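Amino acid amide racemase (Ochrobactrum anthropi, PDB 6GIO) is a pyridoxal-5'-phosphate-bound member of the class-III aminotransferase family, with two copies of the chain in its assembly. Local coordinates at residues C[74-80]-C[295-301]; C[90-94]-C[105-109]. All coordinates share one frame; numbering follows the deposited sequence.

Contact 1: C[74-80]-C[295-301]; sequences MAGASLL and TTAGNPV. With PLP (pyridoxal-5'-phosphate), chain E.
The P300 ring turns its CG-CD side to the backbone of A75 and G76. P300 CG lies 3.0 Å from G76 O, and P300 CD is almost as near. The M74 chain crosses this ring at about a right angle, with M74 CG 3.9 Å from P300 CG. It then bends at chi3 (-81°) and brings CE to V301 CG2. The flat amide of N299 serves mainly its own segment. N299 ND2 gives a hydrogen bond to T296 O at 2.8 Å, with the acceptor close to the amide plane. OD1 takes a weak bond from V301 N and caps helix 300-315, while CB faces A77 O. Residues 296-299 form a type II turn.

Beyond the turn the contact is polar. S78 OG stands anti to its own N (chi1 171°) and donates to T295 O at 2.9 Å, lying in the carbonyl plane. S78 OG also bonds L81 N, which helps fix its rotation. L79 N donates to A297 O at 3.3 Å, nearly in line with the carbonyl. Water 1 accepts from L80 N and also bonds A297 O. A77 O is buried with no hydrogen-bond partner in the model, but T296 CA points a C-H at it.

The CA-CB bond of T295 points away from 74-80, and OG1 reaches PLP. T295 OG1 bonds PLP O1P at 2.7 Å, and T295 N bonds the same oxygen at 2.8 Å. G112 N and S113 OG of the second subunit also bond this PLP. One phosphate oxygen is thus gripped twice by T295, whose carbonyl is held by S78. The chemistry implies a cofactor site shared across the dimer interface, as in other class-III aminotransferases.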
ATOM      1  N   MET C  74      -1.089  -3.444 -20.854  1.00 23.32           N
ATOM      2  CA  MET C  74      -0.523  -3.540 -19.502  1.00 22.34           C
ATOM      3  C   MET C  74       0.680  -4.446 -19.461  1.00 21.60           C
ATOM      4  O   MET C  74       0.571  -5.673 -19.720  1.00 20.77           O
ATOM      5  CB  MET C  74      -1.568  -4.055 -18.516  1.00 23.41           C
ATOM      6  CG  MET C  74      -1.117  -3.979 -17.037  1.00 26.86           C
ATOM      7  SD  MET C  74      -2.326  -4.680 -15.869  1.00 27.84           S
ATOM      8  CE  MET C  74      -3.435  -3.334 -15.722  1.00 25.25           C
ATOM      9  N   ALA C  75       1.818  -3.840 -19.107  1.00 21.11           N
ATOM     10  CA  ALA C  75       3.114  -4.507 -19.163  1.00 22.37           C
ATOM     11  C   ALA C  75       3.338  -5.306 -17.879  1.00 22.33           C
ATOM     12  O   ALA C  75       4.224  -5.013 -17.056  1.00 22.30           O
ATOM     13  CB  ALA C  75       4.212  -3.488 -19.372  1.00 21.69           C
ATOM     14  N   GLY C  76       2.512  -6.310 -17.708  1.00 21.22           N
ATOM     15  CA  GLY C  76       2.459  -7.029 -16.448  1.00 21.49           C
ATOM     16  C   GLY C  76       1.839  -6.167 -15.340  1.00 21.04           C
ATOM     17  O   GLY C  76       1.419  -5.011 -15.579  1.00 21.71           O
ATOM     18  N   ALA C  77       1.841  -6.704 -14.118  1.00 20.87           N
ATOM     19  CA  ALA C  77       1.300  -5.994 -12.938  1.00 20.49           C
ATOM     20  C   ALA C  77       2.137  -6.173 -11.666  1.00 21.87           C
ATOM     21  O   ALA C  77       1.589  -6.107 -10.543  1.00 24.14           O
ATOM     22  CB  ALA C  77      -0.160  -6.416 -12.694  1.00 20.27           C
ATOM     23  N   SER C  78       3.453  -6.380 -11.819  1.00 18.99           N
ATOM     24  CA  SER C  78       4.291  -6.665 -10.697  1.00 18.68           C
ATOM     25  C   SER C  78       5.729  -6.392 -11.071  1.00 19.94           C
ATOM     26  O   SER C  78       6.330  -7.181 -11.832  1.00 21.06           O
ATOM     27  CB  SER C  78       4.183  -8.158 -10.263  1.00 19.82           C
ATOM     28  OG  SER C  78       5.189  -8.513  -9.259  1.00 19.12           O
ATOM     29  N   LEU C  79       6.286  -5.318 -10.521  1.00 20.24           N
ATOM     30  CA  LEU C  79       7.726  -5.012 -10.750  1.00 22.34           C
ATOM     31  C   LEU C  79       8.645  -6.070 -10.083  1.00 22.92           C
ATOM     32  O   LEU C  79       9.760  -6.368 -10.563  1.00 23.60           O
ATOM     33  CB  LEU C  79       8.037  -3.576 -10.285  1.00 20.93           C
ATOM     34  CG  LEU C  79       9.481  -3.091 -10.422  1.00 19.87           C
ATOM     35  CD1 LEU C  79       9.994  -3.179 -11.839  1.00 20.82           C
ATOM     36  CD2 LEU C  79       9.600  -1.657  -9.929  1.00 20.38           C
ATOM     37  N   LEU C  80       8.209  -6.644  -8.971  1.00 22.85           N
ATOM     38  CA  LEU C  80       9.061  -7.651  -8.321  1.00 24.89           C
ATOM     39  C   LEU C  80       9.286  -8.873  -9.202  1.00 24.76           C
ATOM     40  O   LEU C  80      10.390  -9.422  -9.214  1.00 24.66           O
ATOM     41  CB  LEU C  80       8.578  -8.028  -6.936  1.00 25.04           C
ATOM     42  CG  LEU C  80       7.239  -8.738  -6.737  1.00 25.04           C
ATOM     43  CD1 LEU C  80       7.369 -10.236  -6.837  1.00 26.85           C
ATOM     44  CD2 LEU C  80       6.704  -8.421  -5.354  1.00 25.20           C
ATOM     45  N   THR C 295       3.347  -7.215  -4.086  1.00 26.21           N
ATOM     46  CA  THR C 295       3.097  -7.755  -5.424  1.00 26.50           C
ATOM     47  C   THR C 295       2.924  -6.717  -6.556  1.00 25.58           C
ATOM     48  O   THR C 295       3.645  -6.794  -7.588  1.00 24.24           O
ATOM     49  CB  THR C 295       1.923  -8.734  -5.408  1.00 25.77           C
ATOM     50  OG1 THR C 295       2.238  -9.818  -4.516  1.00 25.38           O
ATOM     51  CG2 THR C 295       1.701  -9.318  -6.805  1.00 25.91           C
ATOM     52  N   THR C 296       1.994  -5.780  -6.374  1.00 22.81           N
ATOM     53  CA  THR C 296       1.665  -4.819  -7.431  1.00 22.45           C
ATOM     54  C   THR C 296       2.412  -3.510  -7.372  1.00 20.74           C
ATOM     55  O   THR C 296       2.144  -2.623  -8.158  1.00 21.23           O
ATOM     56  CB  THR C 296       0.153  -4.497  -7.488  1.00 22.49           C
ATOM     57  OG1 THR C 296      -0.232  -3.863  -6.276  1.00 21.90           O
ATOM     58  CG2 THR C 296      -0.641  -5.760  -7.694  1.00 22.77           C
ATOM     59  N   ALA C 297       3.329  -3.363  -6.438  1.00 21.39           N
ATOM     60  CA  ALA C 297       4.206  -2.196  -6.428  1.00 21.70           C
ATOM     61  C   ALA C 297       4.968  -2.079  -7.747  1.00 20.98           C
ATOM     62  O   ALA C 297       5.455  -3.080  -8.306  1.00 20.19           O
ATOM     63  CB  ALA C 297       5.201  -2.277  -5.272  1.00 23.25           C
ATOM     64  N   GLY C 298       5.060  -0.845  -8.242  1.00 20.37           N
ATOM     65  CA  GLY C 298       5.791  -0.558  -9.461  1.00 21.42           C
ATOM     66  C   GLY C 298       5.046  -1.036 -10.674  1.00 20.26           C
ATOM     67  O   GLY C 298       5.655  -1.256 -11.705  1.00 18.21           O
ATOM     68  N   ASN C 299       3.711  -1.177 -10.548  1.00 19.80           N
ATOM     69  CA  ASN C 299       2.917  -1.669 -11.626  1.00 19.85           C
ATOM     70  C   ASN C 299       2.913  -0.561 -12.669  1.00 21.06           C
ATOM     71  O   ASN C 299       3.100   0.601 -12.338  1.00 21.84           O
ATOM     72  CB  ASN C 299       1.483  -1.995 -11.171  1.00 20.90           C
ATOM     73  CG  ASN C 299       0.744  -0.776 -10.699  1.00 20.12           C
ATOM     74  OD1 ASN C 299       0.285   0.025 -11.528  1.00 19.79           O
ATOM     75  ND2 ASN C 299       0.691  -0.576  -9.354  1.00 20.49           N
ATOM     76  N   PRO C 300       2.726  -0.929 -13.945  1.00 20.97           N
ATOM     77  CA  PRO C 300       2.904   0.005 -15.040  1.00 20.87           C
ATOM     78  C   PRO C 300       1.866   1.134 -15.115  1.00 21.01           C
ATOM     79  O   PRO C 300       2.148   2.183 -15.724  1.00 20.24           O
ATOM     80  CB  PRO C 300       2.821  -0.889 -16.255  1.00 22.93           C
ATOM     81  CG  PRO C 300       2.066  -2.096 -15.831  1.00 21.93           C
ATOM     82  CD  PRO C 300       2.479  -2.297 -14.408  1.00 21.40           C
ATOM     83  N   VAL C 301       0.703   0.943 -14.486  1.00 19.77           N
ATOM     84  CA  VAL C 301      -0.354   1.958 -14.509  1.00 19.25           C
ATOM     85  C   VAL C 301      -0.042   3.128 -13.573  1.00 21.11           C
ATOM     86  O   VAL C 301      -0.042   4.285 -13.994  1.00 25.58           O
ATOM     87  CB  VAL C 301      -1.706   1.325 -14.160  1.00 19.50           C
ATOM     88  CG1 VAL C 301      -2.798   2.374 -14.146  1.00 20.47           C
ATOM     89  CG2 VAL C 301      -2.032   0.228 -15.184  1.00 20.23           C
TER
HETATM   90  N1  PLP E 501      -1.312 -12.913   1.912  1.00 30.69           N
HETATM   91  C2  PLP E 501      -1.265 -13.926   0.993  1.00 30.64           C
HETATM   92  C2A PLP E 501      -1.948 -15.253   1.236  1.00 28.82           C
HETATM   93  C3  PLP E 501      -0.518 -13.718  -0.284  1.00 31.13           C
HETATM   94  O3  PLP E 501      -0.409 -14.674  -1.239  1.00 30.45           O
HETATM   95  C4  PLP E 501       0.137 -12.410  -0.512  1.00 32.78           C
HETATM   96  C4A PLP E 501       0.888 -12.136  -1.763  1.00 36.35           C
HETATM   97  C5  PLP E 501       0.034 -11.382   0.561  1.00 30.58           C
HETATM   98  C6  PLP E 501      -0.700 -11.701   1.715  1.00 28.60           C
HETATM   99  C5A PLP E 501       0.729 -10.031   0.315  1.00 29.53           C
HETATM  100  O4P PLP E 501       0.177  -9.243  -0.773  1.00 25.87           O
HETATM  101  P   PLP E 501       1.026  -8.022  -1.367  1.00 26.22           P
HETATM  102  O1P PLP E 501       2.220  -8.747  -1.993  1.00 24.39           O
HETATM  103  O2P PLP E 501       1.509  -7.165  -0.208  1.00 23.91           O
HETATM  104  O3P PLP E 501       0.095  -7.351  -2.321  1.00 24.69           O
HETATM  105  O   HOH W   1       6.318  -5.295  -7.126  1.00 24.39           O

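Contact 2: C[90-94]-C[105-109]; sequences LAEDL and RVWFG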
ATOM      1  N   LEU C  90      10.228   5.858 -14.870  1.00 24.43           N
ATOM      2  CA  LEU C  90       9.952   6.708 -13.676  1.00 22.78           C
ATOM      3  C   LEU C  90      11.139   6.725 -12.700  1.00 21.77           C
ATOM      4  O   LEU C  90      11.511   7.786 -12.164  1.00 21.96           O
ATOM      5  CB  LEU C  90       8.684   6.250 -12.927  1.00 22.16           C
ATOM      6  CG  LEU C  90       8.316   6.984 -11.619  1.00 22.14           C
ATOM      7  CD1 LEU C  90       8.229   8.490 -11.842  1.00 22.35           C
ATOM      8  CD2 LEU C  90       7.000   6.462 -11.014  1.00 22.20           C
ATOM      9  N   ALA C  91      11.717   5.560 -12.443  1.00 22.41           N
ATOM     10  CA  ALA C  91      12.891   5.497 -11.550  1.00 21.93           C
ATOM     11  C   ALA C  91      14.020   6.382 -12.108  1.00 21.07           C
ATOM     12  O   ALA C  91      14.652   7.103 -11.360  1.00 21.89           O
ATOM     13  CB  ALA C  91      13.367   4.073 -11.356  1.00 20.60           C
ATOM     14  N   GLU C  92      14.256   6.299 -13.416  1.00 22.71           N
ATOM     15  CA  GLU C  92      15.254   7.129 -14.108  1.00 23.97           C
ATOM     16  C   GLU C  92      14.893   8.604 -13.945  1.00 24.02           C
ATOM     17  O   GLU C  92      15.766   9.435 -13.650  1.00 21.38           O
ATOM     18  CB  GLU C  92      15.336   6.762 -15.612  1.00 24.41           C
ATOM     19  CG  GLU C  92      15.996   5.437 -15.908  1.00 25.00           C
ATOM     20  CD  GLU C  92      15.713   4.909 -17.312  1.00 26.63           C
ATOM     21  OE1 GLU C  92      14.768   5.372 -17.973  1.00 28.88           O
ATOM     22  OE2 GLU C  92      16.406   3.964 -17.736  1.00 26.88           O
ATOM     23  N   ASP C  93      13.598   8.932 -14.117  1.00 24.97           N
ATOM     24  CA  ASP C  93      13.115  10.318 -13.887  1.00 24.67           C
ATOM     25  C   ASP C  93      13.404  10.823 -12.471  1.00 25.14           C
ATOM     26  O   ASP C  93      13.843  11.983 -12.301  1.00 22.40           O
ATOM     27  CB  ASP C  93      11.609  10.485 -14.076  1.00 24.81           C
ATOM     28  CG  ASP C  93      11.149  10.272 -15.510  1.00 26.37           C
ATOM     29  OD1 ASP C  93      11.988  10.233 -16.421  1.00 27.01           O
ATOM     30  OD2 ASP C  93       9.912  10.105 -15.723  1.00 27.38           O
ATOM     31  N   LEU C  94      13.122   9.982 -11.460  1.00 23.98           N
ATOM     32  CA  LEU C  94      13.304  10.388 -10.052  1.00 21.71           C
ATOM     33  C   LEU C  94      14.781  10.545  -9.741  1.00 22.23           C
ATOM     34  O   LEU C  94      15.165  11.442  -8.979  1.00 22.76           O
ATOM     35  CB  LEU C  94      12.687   9.385  -9.118  1.00 21.00           C
ATOM     36  CG  LEU C  94      11.141   9.419  -9.079  1.00 21.08           C
ATOM     37  CD1 LEU C  94      10.602   8.166  -8.406  1.00 21.28           C
ATOM     38  CD2 LEU C  94      10.661  10.642  -8.347  1.00 20.34           C
ATOM     39  N   ARG C 105      19.524   3.866  -6.011  1.00 22.22           N
ATOM     40  CA  ARG C 105      18.441   3.069  -6.590  1.00 22.40           C
ATOM     41  C   ARG C 105      17.105   3.498  -5.972  1.00 22.45           C
ATOM     42  O   ARG C 105      17.051   4.200  -4.929  1.00 19.62           O
ATOM     43  CB  ARG C 105      18.646   1.591  -6.320  1.00 22.14           C
ATOM     44  CG  ARG C 105      19.981   1.023  -6.774  1.00 23.23           C
ATOM     45  CD  ARG C 105      20.042   0.902  -8.278  1.00 24.46           C
ATOM     46  NE  ARG C 105      21.231   0.234  -8.779  1.00 26.29           N
ATOM     47  CZ  ARG C 105      22.399   0.816  -9.055  1.00 28.56           C
ATOM     48  NH1 ARG C 105      22.563   2.104  -8.860  1.00 29.00           N
ATOM     49  NH2 ARG C 105      23.411   0.089  -9.539  1.00 27.63           N
ATOM     50  N   VAL C 106      16.051   2.998  -6.619  1.00 21.48           N
ATOM     51  CA  VAL C 106      14.675   3.359  -6.340  1.00 19.92           C
ATOM     52  C   VAL C 106      13.841   2.117  -6.041  1.00 19.76           C
ATOM     53  O   VAL C 106      13.909   1.112  -6.748  1.00 22.38           O
ATOM     54  CB  VAL C 106      14.072   4.029  -7.547  1.00 18.78           C
ATOM     55  CG1 VAL C 106      12.689   4.587  -7.207  1.00 18.49           C
ATOM     56  CG2 VAL C 106      15.028   5.115  -8.010  1.00 19.38           C
ATOM     57  N   TRP C 107      13.093   2.179  -4.967  1.00 18.83           N
ATOM     58  CA  TRP C 107      12.112   1.161  -4.653  1.00 19.00           C
ATOM     59  C   TRP C 107      10.805   1.842  -4.809  1.00 17.46           C
ATOM     60  O   TRP C 107      10.697   2.976  -4.464  1.00 17.31           O
ATOM     61  CB  TRP C 107      12.303   0.725  -3.194  1.00 19.94           C
ATOM     62  CG  TRP C 107      11.239  -0.112  -2.559  1.00 19.71           C
ATOM     63  CD1 TRP C 107      11.254  -1.452  -2.431  1.00 19.59           C
ATOM     64  CD2 TRP C 107      10.047   0.356  -1.874  1.00 19.86           C
ATOM     65  NE1 TRP C 107      10.128  -1.868  -1.748  1.00 21.72           N
ATOM     66  CE2 TRP C 107       9.382  -0.778  -1.379  1.00 20.21           C
ATOM     67  CE3 TRP C 107       9.478   1.631  -1.639  1.00 20.82           C
ATOM     68  CZ2 TRP C 107       8.182  -0.699  -0.649  1.00 19.47           C
ATOM     69  CZ3 TRP C 107       8.238   1.696  -0.914  1.00 20.03           C
ATOM     70  CH2 TRP C 107       7.627   0.529  -0.450  1.00 19.16           C
ATOM     71  N   PHE C 108       9.793   1.122  -5.259  1.00 19.07           N
ATOM     72  CA  PHE C 108       8.425   1.641  -5.349  1.00 18.78           C
ATOM     73  C   PHE C 108       7.441   0.984  -4.408  1.00 17.87           C
ATOM     74  O   PHE C 108       7.539  -0.216  -4.141  1.00 18.51           O
ATOM     75  CB  PHE C 108       7.901   1.422  -6.762  1.00 20.35           C
ATOM     76  CG  PHE C 108       8.516   2.336  -7.776  1.00 21.05           C
ATOM     77  CD1 PHE C 108       8.255   3.712  -7.743  1.00 21.09           C
ATOM     78  CD2 PHE C 108       9.394   1.833  -8.746  1.00 21.23           C
ATOM     79  CE1 PHE C 108       8.841   4.571  -8.658  1.00 20.60           C
ATOM     80  CE2 PHE C 108       9.949   2.683  -9.691  1.00 21.62           C
ATOM     81  CZ  PHE C 108       9.696   4.055  -9.641  1.00 20.78           C
ATOM     82  N   GLY C 109       6.432   1.748  -3.974  1.00 17.61           N
ATOM     83  CA  GLY C 109       5.358   1.172  -3.167  1.00 17.17           C
ATOM     84  C   GLY C 109       4.076   1.871  -3.504  1.00 17.43           C
ATOM     85  O   GLY C 109       3.964   2.473  -4.584  1.00 17.89           O
TER
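F108 sends its ring against helix 85-97, where L90, A91 and L94 meet it. The backbone N of A91 sits at the ring edge, in plane, 3.8 Å from F108 CZ. L90 reaches the ring obliquely: L90 CD2 is 3.5 Å from F108 CE1, with L90 CG close behind. The L94 and F108 side chains meet from opposite directions, and L94 CD1, also oblique to the ring, is 4.0 Å from the same F108 CE1. V106 supplies the rest of the first shell. A91 CB packs on V106 CB at 3.9 Å and touches V106 CG2 equally closely. The chi1 of V106 (-172°) swings CG1 to the side opposite its N, where it lies over one face of the F108 ring, 3.9 Å above the plane and offset toward the rim. The contact across the segments is wholly apolar in its side chains.

The next shell comes from several elements. L275 touches both L90 and F108, and A277 touches both L94 and F108. T303, R307 and L310 of helix 300-315 lie against L90. D93 forms a salt bridge with R307, which ties the two helices together. V14 of the second subunit packs on A91. The CA-CB bond of W107 points away from 90-94, and its ring packs on helix 112-127.

The axes of 90-94 and 105-109 come within 8.5 Å, with 126° between their directions. Strand 104-109 is outermost, within this chain, in a seven-stranded mixed sheet, and V106 makes backbone hydrogen bonds to the second subunit. Helices covering such a sheet are characteristic of the large domain of fold-type I PLP enzymes.

Both contacts are buried, and both reach the second subunit. They differ in build. Contact 1 joins a loop to the turn that leads into helix 300-315, by backbone and hydroxyl bonds, a water and some apolar packing, and T295 also binds the PLP phosphate. Contact 2 packs a helix on a strand, almost wholly through apolar side chains. This fits their places: contact 1 lies at a PLP site shared with the other subunit, and contact 2 lies between helix and sheet. Contact 1 holds the start of helix 300-315, and L90 of contact 2 packs farther along it. They also touch directly: L79 CD2 is 3.7 Å from F108 CD2, and A297 CB is 3.3 Å from F108 O.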